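Local coordinates for 2',5'-phosphodiesterase 12 (Homo sapiens, PDB 4Z0V), which belongs to the endonuclease/exonuclease/phosphatase family, with an alpha/beta fold holding a bound magnesium ion and a separate N-terminal beta domain of E-set type, at residues S54-T59 with G74-L79; N132-T137 with D160-L165; Y233-L236 with L241-E244; G376-T381 with H388-Y393. All coordinates share one frame; numbering follows the deposited sequence.

Contact 1: S54-T59 with G74-L79; sequences SSWTET and GLRLKL
K78 lies across one face of the W56 indole. The two side chains cross at about a right angle. Its CB sits over the six-membered ring, 3.7 Å from the centroid, in a CH-pi contact. CD comes next along the ring system, 3.9 Å from W56 CE2. CE is 4.0 Å from both CG and CD1 of W56. The extended start of the lysine (chi1 179°) and a bend about its CG-CD bond carry the chain along the indole, and NZ ends over the five-membered ring, 4.0 Å from the centroid and 27° off the ring normal. This is a cation-pi contact. The same ammonium forms a salt bridge with E94 and a second cation-pi contact with Y44.

R76 approaches the other end of the indole. Its backbone O lies at the ring edge, near the plane, 3.6 Å from W56 CZ3. Its CB is 4.1 Å from W56 CH2, and that same ring carbon lies over one face of the guanidinium. The polar end of R76 is held by E96 in a salt bridge.

Strands 56-58 and 77-82 are not neighbours in the antiparallel sheet of the N-terminal domain. Strand 40-46 runs between them and pairs with both. W56 therefore reaches over the middle strand, touching Y44 and E46 on the way.

The chemistry is aromatic and cationic. Indole and lysine join two strands that share no backbone pairing. The acidic partners E94 and E96 on strand 93-96 probably balance the two positive charges beside the ring.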
loop_
_atom_site.group_PDB
_atom_site.type_symbol
_atom_site.label_atom_id
_atom_site.label_comp_id
_atom_site.label_asym_id
_atom_site.label_seq_id
_atom_site.Cartn_x
_atom_site.Cartn_y
_atom_site.Cartn_z
ATOM N N SER A 54 -19.151 -33.064 -9.308
ATOM C CA SER A 54 -20.420 -33.720 -9.629
ATOM C C SER A 54 -21.519 -33.357 -8.624
ATOM O O SER A 54 -22.688 -33.266 -9.010
ATOM C CB SER A 54 -20.241 -35.235 -9.666
ATOM O OG SER A 54 -19.767 -35.744 -8.428
ATOM N N SER A 55 -21.145 -33.180 -7.333
ATOM C CA SER A 55 -22.050 -32.860 -6.214
ATOM C C SER A 55 -21.452 -31.724 -5.363
ATOM O O SER A 55 -20.249 -31.735 -5.102
ATOM C CB SER A 55 -22.277 -34.101 -5.363
ATOM O OG SER A 55 -23.258 -33.885 -4.362
ATOM N N TRP A 56 -22.289 -30.759 -4.940
ATOM C CA TRP A 56 -21.858 -29.565 -4.190
ATOM C C TRP A 56 -22.640 -29.425 -2.899
ATOM O O TRP A 56 -23.842 -29.677 -2.873
ATOM C CB TRP A 56 -22.042 -28.296 -5.046
ATOM C CG TRP A 56 -21.169 -28.249 -6.260
ATOM C CD1 TRP A 56 -21.508 -28.614 -7.534
ATOM C CD2 TRP A 56 -19.784 -27.881 -6.302
ATOM N NE1 TRP A 56 -20.432 -28.458 -8.370
ATOM C CE2 TRP A 56 -19.349 -28.043 -7.634
ATOM C CE3 TRP A 56 -18.870 -27.411 -5.343
ATOM C CZ2 TRP A 56 -18.035 -27.763 -8.028
ATOM C CZ3 TRP A 56 -17.563 -27.169 -5.725
ATOM C CH2 TRP A 56 -17.158 -27.330 -7.059
ATOM N N THR A 57 -21.954 -29.046 -1.827
ATOM C CA THR A 57 -22.562 -28.874 -0.511
ATOM C C THR A 57 -22.597 -27.399 -0.206
ATOM O O THR A 57 -21.564 -26.733 -0.252
ATOM C CB THR A 57 -21.795 -29.651 0.561
ATOM O OG1 THR A 57 -21.841 -31.032 0.223
ATOM C CG2 THR A 57 -22.378 -29.451 1.954
ATOM N N GLU A 58 -23.795 -26.890 0.077
ATOM C CA GLU A 58 -23.946 -25.481 0.389
ATOM C C GLU A 58 -23.249 -25.145 1.691
ATOM O O GLU A 58 -23.369 -25.888 2.664
ATOM C CB GLU A 58 -25.440 -25.188 0.495
ATOM C CG GLU A 58 -25.811 -23.734 0.500
ATOM C CD GLU A 58 -27.239 -23.561 0.973
ATOM O OE1 GLU A 58 -28.107 -23.320 0.112
ATOM O OE2 GLU A 58 -27.501 -23.722 2.186
ATOM N N THR A 59 -22.508 -24.042 1.721
ATOM C CA THR A 59 -21.917 -23.604 2.979
ATOM C C THR A 59 -22.897 -22.607 3.577
ATOM O O THR A 59 -23.801 -22.139 2.864
ATOM C CB THR A 59 -20.516 -22.974 2.782
ATOM O OG1 THR A 59 -20.730 -21.657 2.270
ATOM C CG2 THR A 59 -19.610 -23.784 1.868
ATOM N N GLY A 74 -8.380 -30.012 0.170
ATOM C CA GLY A 74 -8.657 -31.108 -0.761
ATOM C C GLY A 74 -9.968 -30.973 -1.519
ATOM O O GLY A 74 -10.275 -31.813 -2.361
ATOM N N LEU A 75 -10.774 -29.935 -1.214
ATOM C CA LEU A 75 -12.050 -29.684 -1.898
ATOM C C LEU A 75 -11.952 -28.472 -2.840
ATOM O O LEU A 75 -11.274 -27.494 -2.515
ATOM C CB LEU A 75 -13.184 -29.399 -0.888
ATOM C CG LEU A 75 -13.450 -30.421 0.232
ATOM C CD1 LEU A 75 -14.572 -29.896 1.171
ATOM C CD2 LEU A 75 -13.918 -31.772 -0.342
ATOM N N ARG A 76 -12.698 -28.503 -3.949
ATOM C CA ARG A 76 -12.863 -27.338 -4.804
ATOM C C ARG A 76 -14.023 -26.528 -4.216
ATOM O O ARG A 76 -14.826 -27.061 -3.439
ATOM C CB ARG A 76 -13.160 -27.741 -6.257
ATOM C CG ARG A 76 -11.923 -28.429 -6.878
ATOM C CD ARG A 76 -11.872 -28.399 -8.388
ATOM N NE ARG A 76 -12.877 -29.271 -8.997
ATOM C CZ ARG A 76 -13.919 -28.848 -9.706
ATOM N NH1 ARG A 76 -14.773 -29.722 -10.222
ATOM N NH2 ARG A 76 -14.115 -27.552 -9.908
ATOM N N LEU A 77 -14.118 -25.262 -4.593
ATOM C CA LEU A 77 -15.199 -24.388 -4.120
ATOM C C LEU A 77 -15.965 -23.877 -5.303
ATOM O O LEU A 77 -15.458 -23.867 -6.421
ATOM C CB LEU A 77 -14.572 -23.191 -3.335
ATOM C CG LEU A 77 -13.647 -23.529 -2.166
ATOM C CD1 LEU A 77 -13.015 -22.204 -1.601
ATOM C CD2 LEU A 77 -14.410 -24.268 -1.048
ATOM N N LYS A 78 -17.189 -23.429 -5.073
ATOM C CA LYS A 78 -17.968 -22.859 -6.155
ATOM C C LYS A 78 -18.705 -21.644 -5.610
ATOM O O LYS A 78 -19.246 -21.706 -4.508
ATOM C CB LYS A 78 -18.978 -23.914 -6.684
ATOM C CG LYS A 78 -19.871 -23.380 -7.823
ATOM C CD LYS A 78 -20.694 -24.461 -8.493
ATOM C CE LYS A 78 -22.013 -24.697 -7.815
ATOM N NZ LYS A 78 -22.922 -25.459 -8.696
ATOM N N LEU A 79 -18.722 -20.556 -6.375
ATOM C CA LEU A 79 -19.477 -19.362 -5.983
ATOM C C LEU A 79 -20.645 -19.186 -6.921
ATOM O O LEU A 79 -20.457 -19.214 -8.139
ATOM C CB LEU A 79 -18.593 -18.082 -6.007
ATOM C CG LEU A 79 -19.342 -16.708 -5.849
ATOM C CD1 LEU A 79 -19.987 -16.566 -4.465
ATOM C CD2 LEU A 79 -18.392 -15.522 -6.136
#

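Contact 2: N132-T137 with D160-L165; sequences NILADT and DYRQNL
The guanidinium of R162 has L134 on one face and backbone atoms of 133-136 along its edge. Over the face lie L134 CG and CD2, with CG 3.7 Å from R162 NH2. In the plane, at the edge, are I133 O, L134 O, D136 N and a water. The setting is the alpha/beta fold of the endonuclease/exonuclease/phosphatase family. Strand 125-132 ends here, and a short loop leads to helix 136-139, with A135 as its N-cap residue. R162 reaches this loop from helix 159-172.

The grip on L134 O is end-on and uses two nitrogens. R162 NH1 donates to L134 O at 2.8 Å from above the carbonyl plane. R162 NH2 reaches the same L134 O at 3.0 Å, on a lone pair. R162 NH2 also donates to I133 O at 2.9 Å, almost exactly in the guanidinium plane. Outside the contact, NE bonds to L157 O and NH2 to P427 O. Many partners thus fix the rotation of this buried group.

N132 shapes the loop from the strand side. Its OD1 accepts from L134 N in an Asx turn, while its ND2 bonds to E182 and D327. The L134 side chain is about 5 Å from the bound magnesium ion.

D136 joins the network through a water. The water donates to D136 OD1 at 2.6 Å and accepts from R162 NH1 at 2.8 Å.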
loop_
_atom_site.group_PDB
_atom_site.type_symbol
_atom_site.label_atom_id
_atom_site.label_comp_id
_atom_site.label_asym_id
_atom_site.label_seq_id
_atom_site.Cartn_x
_atom_site.Cartn_y
_atom_site.Cartn_z
ATOM N N ASN A 132 5.295 -1.239 1.343
ATOM C CA ASN A 132 5.924 -1.511 0.051
ATOM C C ASN A 132 5.748 -3.022 -0.097
ATOM O O ASN A 132 6.312 -3.780 0.701
ATOM C CB ASN A 132 7.399 -1.035 0.023
ATOM C CG ASN A 132 8.130 -1.449 -1.244
ATOM O OD1 ASN A 132 7.903 -2.549 -1.775
ATOM N ND2 ASN A 132 9.053 -0.589 -1.740
ATOM N N ILE A 133 4.917 -3.441 -1.039
ATOM C CA ILE A 133 4.477 -4.847 -1.142
ATOM C C ILE A 133 5.340 -5.709 -2.068
ATOM O O ILE A 133 5.008 -6.895 -2.230
ATOM C CB ILE A 133 2.967 -4.953 -1.520
ATOM C CG1 ILE A 133 2.667 -4.295 -2.907
ATOM C CG2 ILE A 133 2.093 -4.347 -0.370
ATOM C CD1 ILE A 133 1.245 -4.676 -3.483
ATOM N N LEU A 134 6.472 -5.163 -2.568
ATOM C CA LEU A 134 7.471 -5.861 -3.421
ATOM C C LEU A 134 6.849 -6.290 -4.753
ATOM O O LEU A 134 6.080 -7.275 -4.849
ATOM C CB LEU A 134 8.080 -7.068 -2.656
ATOM C CG LEU A 134 9.035 -8.020 -3.417
ATOM C CD1 LEU A 134 10.191 -7.256 -4.062
ATOM C CD2 LEU A 134 9.541 -9.117 -2.476
ATOM N N ALA A 135 7.204 -5.542 -5.811
ATOM C CA ALA A 135 6.599 -5.774 -7.100
ATOM C C ALA A 135 7.075 -7.076 -7.738
ATOM O O ALA A 135 8.270 -7.424 -7.703
ATOM C CB ALA A 135 6.861 -4.608 -8.037
ATOM N N ASP A 136 6.120 -7.792 -8.335
ATOM C CA ASP A 136 6.438 -9.013 -9.076
ATOM C C ASP A 136 7.350 -8.683 -10.262
ATOM O O ASP A 136 8.164 -9.522 -10.647
ATOM C CB ASP A 136 5.158 -9.689 -9.587
ATOM C CG ASP A 136 5.468 -10.965 -10.335
ATOM O OD1 ASP A 136 5.993 -11.897 -9.707
ATOM O OD2 ASP A 136 5.260 -10.994 -11.563
ATOM N N THR A 137 7.252 -7.453 -10.820
ATOM C CA THR A 137 8.143 -7.067 -11.933
ATOM C C THR A 137 9.608 -7.247 -11.488
ATOM O O THR A 137 10.451 -7.603 -12.313
ATOM C CB THR A 137 7.832 -5.671 -12.484
ATOM O OG1 THR A 137 8.578 -5.501 -13.688
ATOM C CG2 THR A 137 8.195 -4.552 -11.530
ATOM N N ASP A 160 1.196 -15.375 -6.917
ATOM C CA ASP A 160 -0.053 -15.931 -6.399
ATOM C C ASP A 160 0.038 -16.240 -4.885
ATOM O O ASP A 160 -0.897 -15.922 -4.150
ATOM C CB ASP A 160 -0.479 -17.179 -7.190
ATOM C CG ASP A 160 -0.978 -16.895 -8.608
ATOM O OD1 ASP A 160 -1.609 -15.828 -8.822
ATOM O OD2 ASP A 160 -0.771 -17.755 -9.495
ATOM N N TYR A 161 1.184 -16.774 -4.417
ATOM C CA TYR A 161 1.380 -17.043 -2.998
ATOM C C TYR A 161 1.406 -15.721 -2.192
ATOM O O TYR A 161 0.666 -15.551 -1.202
ATOM C CB TYR A 161 2.690 -17.833 -2.779
ATOM C CG TYR A 161 2.903 -18.221 -1.332
ATOM C CD1 TYR A 161 3.621 -17.397 -0.465
ATOM C CD2 TYR A 161 2.390 -19.411 -0.827
ATOM C CE1 TYR A 161 3.833 -17.757 0.869
ATOM C CE2 TYR A 161 2.620 -19.796 0.498
ATOM C CZ TYR A 161 3.362 -18.976 1.335
ATOM O OH TYR A 161 3.580 -19.365 2.640
ATOM N N ARG A 162 2.309 -14.806 -2.580
ATOM C CA ARG A 162 2.456 -13.514 -1.884
ATOM C C ARG A 162 1.132 -12.724 -1.861
ATOM O O ARG A 162 0.829 -12.100 -0.848
ATOM C CB ARG A 162 3.560 -12.684 -2.527
ATOM C CG ARG A 162 4.922 -13.320 -2.279
ATOM C CD ARG A 162 6.099 -12.359 -2.421
ATOM N NE ARG A 162 6.128 -11.756 -3.745
ATOM C CZ ARG A 162 5.933 -10.469 -3.999
ATOM N NH1 ARG A 162 6.002 -10.018 -5.240
ATOM N NH2 ARG A 162 5.670 -9.620 -3.006
ATOM N N GLN A 163 0.363 -12.743 -2.957
ATOM C CA GLN A 163 -0.915 -12.013 -2.986
ATOM C C GLN A 163 -1.886 -12.582 -2.011
ATOM O O GLN A 163 -2.613 -11.812 -1.379
ATOM C CB GLN A 163 -1.551 -11.958 -4.381
ATOM C CG GLN A 163 -0.818 -11.014 -5.314
ATOM C CD GLN A 163 -0.468 -9.676 -4.708
ATOM O OE1 GLN A 163 0.703 -9.277 -4.678
ATOM N NE2 GLN A 163 -1.461 -8.942 -4.230
ATOM N N ASN A 164 -1.906 -13.913 -1.840
ATOM C CA ASN A 164 -2.819 -14.465 -0.834
ATOM C C ASN A 164 -2.507 -13.907 0.566
ATOM O O ASN A 164 -3.409 -13.472 1.294
ATOM C CB ASN A 164 -2.744 -15.974 -0.833
ATOM C CG ASN A 164 -4.044 -16.616 -1.208
ATOM O OD1 ASN A 164 -4.698 -17.250 -0.385
ATOM N ND2 ASN A 164 -4.460 -16.445 -2.447
ATOM N N LEU A 165 -1.213 -13.870 0.908
ATOM C CA LEU A 165 -0.790 -13.348 2.201
ATOM C C LEU A 165 -1.076 -11.872 2.325
ATOM O O LEU A 165 -1.552 -11.447 3.370
ATOM C CB LEU A 165 0.712 -13.611 2.414
ATOM C CG LEU A 165 1.082 -14.937 3.074
ATOM C CD1 LEU A 165 0.621 -16.126 2.236
ATOM C CD2 LEU A 165 2.592 -15.017 3.261
HETATM O O HOH W 1 2.975 -7.726 -4.409
HETATM O O HOH W 2 6.178 -12.105 -7.079
#

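Contact 3: Y233-L236 with L241-E244; sequences YEAL and LHKE
H242 meets A235 and L236. The residue before it, L241, has its CG over one face of the imidazole, 4.1 Å above the plane and offset toward the rim. The backbone N of L241 is bonded to D239 OD1 in the short link between the segments.

H242 comes next and carries the contact. Its CG is anti to the carbonyl carbon (chi1 -54°), which turns the ring back against the preceding helix. A235 O lies at the ring edge, near the plane, 3.3 Å from H242 CD2. The A235 methyl approaches obliquely, on the side of the ring away from L241 CG, with CB 3.8 Å from both CD2 and NE2 of H242. H242 CB rests on L236 at 4.1 Å from L236 CA.

H242 is also the N-cap residue of helix 243-248. Two short consecutive helices, 232-238 and 243-248, are joined here by a short link within the endonuclease/exonuclease/phosphatase fold. Both H242 and L236 also pack on the long helix 295-316, H242 against V304 and A307 and L236 against I300.

Helix 243-248 then begins. Further along it, L245 and L246 touch the L236 side chain, whose CD1 also lies 4.1 Å from H242 CB.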
loop_
_atom_site.group_PDB
_atom_site.type_symbol
_atom_site.label_atom_id
_atom_site.label_comp_id
_atom_site.label_asym_id
_atom_site.label_seq_id
_atom_site.Cartn_x
_atom_site.Cartn_y
_atom_site.Cartn_z
ATOM N N TYR A 233 10.037 15.053 -11.594
ATOM C CA TYR A 233 10.853 15.721 -12.622
ATOM C C TYR A 233 10.011 16.740 -13.411
ATOM O O TYR A 233 10.489 17.822 -13.728
ATOM C CB TYR A 233 11.507 14.685 -13.568
ATOM C CG TYR A 233 10.582 14.123 -14.623
ATOM C CD1 TYR A 233 9.881 12.942 -14.406
ATOM C CD2 TYR A 233 10.422 14.762 -15.852
ATOM C CE1 TYR A 233 9.009 12.430 -15.371
ATOM C CE2 TYR A 233 9.552 14.263 -16.819
ATOM C CZ TYR A 233 8.833 13.107 -16.567
ATOM O OH TYR A 233 7.980 12.612 -17.520
ATOM N N GLU A 234 8.755 16.396 -13.692
ATOM C CA GLU A 234 7.850 17.250 -14.466
ATOM C C GLU A 234 7.497 18.496 -13.677
ATOM O O GLU A 234 7.590 19.608 -14.205
ATOM C CB GLU A 234 6.593 16.452 -14.791
ATOM C CG GLU A 234 5.881 16.885 -16.052
ATOM C CD GLU A 234 4.931 15.816 -16.549
ATOM O OE1 GLU A 234 4.233 15.204 -15.707
ATOM O OE2 GLU A 234 4.915 15.559 -17.775
ATOM N N ALA A 235 7.114 18.316 -12.391
ATOM C CA ALA A 235 6.774 19.435 -11.526
ATOM C C ALA A 235 7.963 20.375 -11.353
ATOM O O ALA A 235 7.795 21.579 -11.505
ATOM C CB ALA A 235 6.308 18.929 -10.169
ATOM N N LEU A 236 9.161 19.828 -11.070
ATOM C CA LEU A 236 10.347 20.651 -10.828
ATOM C C LEU A 236 10.778 21.446 -12.076
ATOM O O LEU A 236 11.129 22.633 -11.958
ATOM C CB LEU A 236 11.519 19.794 -10.321
ATOM C CG LEU A 236 12.855 20.530 -10.056
ATOM C CD1 LEU A 236 12.699 21.632 -8.973
ATOM C CD2 LEU A 236 13.922 19.548 -9.649
ATOM N N LEU A 241 5.465 26.712 -9.601
ATOM C CA LEU A 241 5.381 26.546 -8.140
ATOM C C LEU A 241 6.768 26.231 -7.522
ATOM O O LEU A 241 7.047 26.611 -6.384
ATOM C CB LEU A 241 4.397 25.394 -7.846
ATOM C CG LEU A 241 4.137 25.082 -6.393
ATOM C CD1 LEU A 241 3.304 26.196 -5.740
ATOM C CD2 LEU A 241 3.451 23.724 -6.267
ATOM N N HIS A 242 7.621 25.533 -8.283
ATOM C CA HIS A 242 8.943 25.085 -7.815
ATOM C C HIS A 242 10.088 25.942 -8.383
ATOM O O HIS A 242 11.242 25.523 -8.298
ATOM C CB HIS A 242 9.142 23.594 -8.205
ATOM C CG HIS A 242 8.006 22.745 -7.714
ATOM N ND1 HIS A 242 7.852 22.459 -6.370
ATOM C CD2 HIS A 242 6.970 22.214 -8.397
ATOM C CE1 HIS A 242 6.740 21.737 -6.279
ATOM N NE2 HIS A 242 6.151 21.599 -7.465
ATOM N N LYS A 243 9.782 27.163 -8.874
ATOM C CA LYS A 243 10.800 28.022 -9.523
ATOM C C LYS A 243 11.968 28.363 -8.596
ATOM O O LYS A 243 13.106 28.325 -9.061
ATOM C CB LYS A 243 10.205 29.305 -10.152
ATOM C CG LYS A 243 9.583 30.307 -9.181
ATOM C CD LYS A 243 8.999 31.525 -9.921
ATOM N N GLU A 244 11.711 28.628 -7.300
ATOM C CA GLU A 244 12.751 28.961 -6.319
ATOM C C GLU A 244 13.722 27.786 -6.114
ATOM O O GLU A 244 14.935 28.000 -5.998
ATOM C CB GLU A 244 12.118 29.382 -4.992
ATOM C CG GLU A 244 13.039 30.193 -4.097
ATOM C CD GLU A 244 12.440 30.560 -2.753
ATOM O OE1 GLU A 244 11.343 31.165 -2.730
ATOM O OE2 GLU A 244 13.077 30.250 -1.720
#

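Contact 4: G376-T381 with H388-Y393; sequences GEPAYT and HGCLDY
T381 OG1 sits between L391 and D392 and bonds to both. It accepts from L391 N at 2.9 Å, in a nearly straight bond of 164°. It donates to D392 OD2 at 2.6 Å, using the anti lone pair of that oxygen. The T381 backbone adds a third bond, from N to G389 O at 2.9 Å. With chi1 at 64°, OG1 stands between the backbone N and the carbonyl carbon, facing the other segment.

Apolar and aromatic contacts flank this centre. P378 CD touches C390 SG at 3.7 Å. Y380 turns a ring edge toward the face of H388 in an offset edge-to-face pair, with planes at 70°. A water bridges G376 O and D392 O.

In the endonuclease/exonuclease/phosphatase fold, this fastens loop 376-381 along strand 387-397, at the break around C390 and L391. The L391 side chain is about 8 Å from the bound magnesium ion. Further out, Y380 OH bonds to H412 and Y393 OH to S330 O. L391 and D392 also touch D327 on the neighbouring strand 322-327.

The threonine hydroxyl thus links the strand backbone to a buried carboxylate. Two partners on D392 OD2, T381 OG1 and H430 ND1, probably hold that carboxylate in its orientation.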
loop_
_atom_site.group_PDB
_atom_site.type_symbol
_atom_site.label_atom_id
_atom_site.label_comp_id
_atom_site.label_asym_id
_atom_site.label_seq_id
_atom_site.Cartn_x
_atom_site.Cartn_y
_atom_site.Cartn_z
ATOM N N GLY A 376 7.162 6.139 14.640
ATOM C CA GLY A 376 8.454 6.435 15.215
ATOM C C GLY A 376 9.598 6.028 14.331
ATOM O O GLY A 376 9.564 6.240 13.117
ATOM N N GLU A 377 10.623 5.431 14.939
ATOM C CA GLU A 377 11.823 5.049 14.212
ATOM C C GLU A 377 12.147 3.599 14.535
ATOM O O GLU A 377 13.027 3.334 15.346
ATOM C CB GLU A 377 12.990 6.002 14.544
ATOM C CG GLU A 377 12.705 7.459 14.191
ATOM C CD GLU A 377 13.625 8.501 14.797
ATOM O OE1 GLU A 377 14.674 8.120 15.365
ATOM O OE2 GLU A 377 13.318 9.708 14.666
ATOM N N PRO A 378 11.406 2.637 13.941
ATOM C CA PRO A 378 11.698 1.216 14.215
ATOM C C PRO A 378 13.139 0.856 13.864
ATOM O O PRO A 378 13.770 1.539 13.047
ATOM C CB PRO A 378 10.730 0.466 13.286
ATOM C CG PRO A 378 9.645 1.436 12.972
ATOM C CD PRO A 378 10.303 2.789 12.960
ATOM N N ALA A 379 13.650 -0.235 14.454
ATOM C CA ALA A 379 14.988 -0.757 14.171
ATOM C C ALA A 379 15.122 -0.958 12.643
ATOM O O ALA A 379 16.147 -0.630 12.058
ATOM C CB ALA A 379 15.210 -2.077 14.925
ATOM N N TYR A 380 14.027 -1.400 11.983
ATOM C CA TYR A 380 14.017 -1.538 10.514
ATOM C C TYR A 380 12.586 -1.742 10.012
ATOM O O TYR A 380 11.726 -2.219 10.754
ATOM C CB TYR A 380 14.916 -2.722 10.020
ATOM C CG TYR A 380 14.643 -4.013 10.762
ATOM C CD1 TYR A 380 13.544 -4.807 10.444
ATOM C CD2 TYR A 380 15.507 -4.464 11.759
ATOM C CE1 TYR A 380 13.268 -5.980 11.143
ATOM C CE2 TYR A 380 15.244 -5.639 12.465
ATOM C CZ TYR A 380 14.112 -6.382 12.168
ATOM O OH TYR A 380 13.836 -7.535 12.855
ATOM N N THR A 381 12.353 -1.383 8.760
ATOM C CA THR A 381 11.086 -1.620 8.051
ATOM C C THR A 381 11.404 -2.427 6.787
ATOM O O THR A 381 10.510 -2.786 6.035
ATOM C CB THR A 381 10.353 -0.296 7.727
ATOM O OG1 THR A 381 11.149 0.461 6.823
ATOM C CG2 THR A 381 10.067 0.547 8.971
ATOM N N HIS A 388 19.569 -3.975 6.321
ATOM C CA HIS A 388 18.342 -3.668 7.046
ATOM C C HIS A 388 18.328 -2.169 7.334
ATOM O O HIS A 388 19.381 -1.538 7.454
ATOM C CB HIS A 388 18.093 -4.516 8.303
ATOM C CG HIS A 388 19.027 -4.232 9.432
ATOM N ND1 HIS A 388 20.155 -4.997 9.631
ATOM C CD2 HIS A 388 18.967 -3.279 10.394
ATOM C CE1 HIS A 388 20.738 -4.502 10.712
ATOM N NE2 HIS A 388 20.069 -3.460 11.196
ATOM N N GLY A 389 17.136 -1.605 7.417
ATOM C CA GLY A 389 17.032 -0.198 7.722
ATOM C C GLY A 389 15.597 0.245 7.829
ATOM O O GLY A 389 14.686 -0.424 7.316
ATOM N N CYS A 390 15.398 1.351 8.531
ATOM C CA CYS A 390 14.071 1.958 8.635
ATOM C C CYS A 390 13.960 2.887 7.453
ATOM O O CYS A 390 14.646 3.913 7.446
ATOM C CB CYS A 390 13.930 2.700 9.958
ATOM S SG CYS A 390 12.433 3.695 10.063
ATOM N N LEU A 391 13.144 2.526 6.437
ATOM C CA LEU A 391 13.034 3.295 5.191
ATOM C C LEU A 391 11.655 3.886 4.969
ATOM O O LEU A 391 11.503 4.768 4.116
ATOM C CB LEU A 391 13.335 2.355 3.997
ATOM C CG LEU A 391 14.739 1.685 3.977
ATOM C CD1 LEU A 391 14.888 0.799 2.773
ATOM C CD2 LEU A 391 15.871 2.708 4.064
ATOM N N ASP A 392 10.656 3.351 5.675
ATOM C CA ASP A 392 9.222 3.680 5.508
ATOM C C ASP A 392 8.694 4.502 6.638
ATOM O O ASP A 392 9.061 4.274 7.798
ATOM C CB ASP A 392 8.396 2.380 5.427
ATOM C CG ASP A 392 8.880 1.462 4.322
ATOM O OD1 ASP A 392 8.479 1.677 3.159
ATOM O OD2 ASP A 392 9.748 0.594 4.599
ATOM N N TYR A 393 7.802 5.458 6.321
ATOM C CA TYR A 393 7.221 6.304 7.365
ATOM C C TYR A 393 5.780 6.655 7.085
ATOM O O TYR A 393 5.366 6.699 5.925
ATOM C CB TYR A 393 8.008 7.616 7.510
ATOM C CG TYR A 393 9.493 7.434 7.753
ATOM C CD1 TYR A 393 9.992 7.260 9.042
ATOM C CD2 TYR A 393 10.395 7.428 6.695
ATOM C CE1 TYR A 393 11.354 7.040 9.266
ATOM C CE2 TYR A 393 11.755 7.194 6.902
ATOM C CZ TYR A 393 12.232 7.023 8.193
ATOM O OH TYR A 393 13.570 6.777 8.392
HETATM O O HOH W 3 8.361 4.496 10.639
#

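Contacts 2 and 3 are buried, while contacts 1 and 4 are only partly so. Contact 1 stands apart in the N-terminal domain, its centre about 28 Å from that of contact 2. The other three share the alpha/beta fold. Contacts 2 and 4 touch: N132 CB is 4.3 Å from D392 OD1. The L134 side chain of contact 2 is about 5 Å from the magnesium ion, the L391 side chain of contact 4 about 8 Å. Both use directed hydrogen bonds and bridging waters. Contact 3, farther out, is mainly van der Waals. No two contacts share a helix or strand: contact 1 joins two strands of one sheet, contact 2 a loop and a helix, contact 3 two short helices, contact 4 a loop and a strand.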